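Local coordinates for cellulose synthase 1 (Gluconacetobacter xylinus, PDB 4I86), which is the C-terminal regulatory PilZ domain of a cellulose synthase catalytic subunit, a small antiparallel beta barrel with a helix packed against it, at residues Phe95-Ile98 with Arg99-Gly103. Numbering follows the deposited sequence.
Sequences FSVI and RLVFG
Ile98 and Phe102 lie side by side along helix 91-105, one turn apart, and point the same way. The touching branch of Ile98 is its CG2 methyl, which meets Phe102 CD2 at 3.8 Å. The same ring carbon, Phe102 CD2, lies 3.6 Å from Ile98 O, and the carbonyl oxygen sits at the edge of the ring, in its plane. Ile98 O also accepts the backbone hydrogen bond from Phe102 N, at 2.8 Å.

Arg99 folds back along the preceding turn. Its CG stands beside its own backbone N (chi1 -78°), which brings CG to 3.2 Å from Phe95 O. That oxygen is already the acceptor for Arg99 N, at 2.8 Å. A bend further out, at chi3, carries the guanidinium past Ser96. Arg99 NH2 comes within 3.4 Å of Ser96 OG, which lies oblique to the guanidinium plane. The stronger partners of both groups lie elsewhere: Ser96 OG is hydrogen-bonded to Gln92 O, one turn back, and Arg99 NH1 forms a salt bridge with Glu66. The hydroxyl of the buried Ser96 thus has its partner within the helix.

On another side of the helix, Val97 and Val101 make a looser apolar pair, with Val97 CG1 4.3 Å from Val101 CG2. Val101 N bonds to Val97 O almost straight (177°). Leu100 N bonds to Ser96 O, completing four successive i to i+4 bonds of a regular alpha helix.

The buried side of this C-terminal helix rests on the PilZ beta sheet. Val97 and Leu100 both touch Leu70 of strand 66-77 and Trp86 of strand 82-86. Val97 and Ile98 also reach Met38 in a loop, while the Phe102 ring meets His10 with the planes inclined by about 45°.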
loop_
_atom_site.group_PDB
_atom_site.type_symbol
_atom_site.label_atom_id
_atom_site.label_comp_id
_atom_site.label_asym_id
_atom_site.label_seq_id
_atom_site.Cartn_x
_atom_site.Cartn_y
_atom_site.Cartn_z
ATOM N N PHE A 95 7.116 10.837 -3.928
ATOM C CA PHE A 95 8.286 10.602 -3.092
ATOM C C PHE A 95 8.031 9.832 -1.810
ATOM O O PHE A 95 8.965 9.273 -1.238
ATOM C CB PHE A 95 9.051 11.902 -2.810
ATOM C CG PHE A 95 9.908 12.345 -3.961
ATOM C CD1 PHE A 95 11.086 11.678 -4.255
ATOM C CD2 PHE A 95 9.523 13.404 -4.764
ATOM C CE1 PHE A 95 11.877 12.072 -5.338
ATOM C CE2 PHE A 95 10.314 13.812 -5.838
ATOM C CZ PHE A 95 11.490 13.139 -6.118
ATOM N N SER A 96 6.784 9.775 -1.360
ATOM C CA SER A 96 6.476 8.911 -0.227
ATOM C C SER A 96 6.623 7.473 -0.674
ATOM O O SER A 96 7.175 6.644 0.045
ATOM C CB SER A 96 5.061 9.154 0.283
ATOM O OG SER A 96 4.957 10.479 0.766
ATOM N N VAL A 97 6.149 7.187 -1.884
ATOM C CA VAL A 97 6.295 5.854 -2.464
ATOM C C VAL A 97 7.772 5.510 -2.634
ATOM O O VAL A 97 8.190 4.421 -2.277
ATOM C CB VAL A 97 5.576 5.731 -3.822
ATOM C CG1 VAL A 97 5.911 4.376 -4.497
ATOM C CG2 VAL A 97 4.077 5.886 -3.630
ATOM N N ILE A 98 8.553 6.440 -3.184
ATOM C CA ILE A 98 9.994 6.246 -3.340
ATOM C C ILE A 98 10.661 5.993 -1.980
ATOM O O ILE A 98 11.474 5.071 -1.832
ATOM C CB ILE A 98 10.660 7.448 -4.077
ATOM C CG1 ILE A 98 10.193 7.520 -5.532
ATOM C CG2 ILE A 98 12.175 7.390 -3.979
ATOM C CD1 ILE A 98 10.684 8.762 -6.302
ATOM N N ARG A 99 10.324 6.805 -0.981
ATOM C CA ARG A 99 10.948 6.657 0.336
ATOM C C ARG A 99 10.689 5.272 0.924
ATOM O O ARG A 99 11.573 4.677 1.523
ATOM C CB ARG A 99 10.451 7.732 1.316
ATOM C CG ARG A 99 11.085 9.108 1.113
ATOM C CD ARG A 99 10.792 10.040 2.315
ATOM N NE ARG A 99 9.470 10.630 2.224
ATOM C CZ ARG A 99 8.601 10.697 3.224
ATOM N NH1 ARG A 99 8.906 10.221 4.422
ATOM N NH2 ARG A 99 7.422 11.255 3.015
ATOM N N LEU A 100 9.457 4.795 0.781
ATOM C CA LEU A 100 9.064 3.464 1.224
ATOM C C LEU A 100 9.823 2.352 0.511
ATOM O O LEU A 100 10.470 1.522 1.154
ATOM C CB LEU A 100 7.562 3.257 1.008
ATOM C CG LEU A 100 6.946 1.894 1.369
ATOM C CD1 LEU A 100 7.216 1.523 2.833
ATOM C CD2 LEU A 100 5.430 1.884 1.080
ATOM N N VAL A 101 9.730 2.328 -0.814
ATOM C CA VAL A 101 10.357 1.274 -1.610
ATOM C C VAL A 101 11.880 1.280 -1.522
ATOM O O VAL A 101 12.485 0.245 -1.263
ATOM C CB VAL A 101 9.934 1.355 -3.095
ATOM C CG1 VAL A 101 10.692 0.313 -3.942
ATOM C CG2 VAL A 101 8.440 1.166 -3.224
ATOM N N PHE A 102 12.506 2.435 -1.738
ATOM C CA PHE A 102 13.971 2.521 -1.631
ATOM C C PHE A 102 14.458 2.520 -0.178
ATOM O O PHE A 102 15.592 2.098 0.094
ATOM C CB PHE A 102 14.544 3.733 -2.376
ATOM C CG PHE A 102 14.517 3.604 -3.896
ATOM C CD1 PHE A 102 15.678 3.322 -4.609
ATOM C CD2 PHE A 102 13.341 3.797 -4.605
ATOM C CE1 PHE A 102 15.658 3.205 -5.999
ATOM C CE2 PHE A 102 13.307 3.664 -6.006
ATOM C CZ PHE A 102 14.475 3.374 -6.698
ATOM N N GLY A 103 13.629 2.996 0.754
ATOM C CA GLY A 103 13.989 2.948 2.167
ATOM C C GLY A 103 14.132 1.494 2.584
ATOM O O GLY A 103 15.005 1.138 3.382
#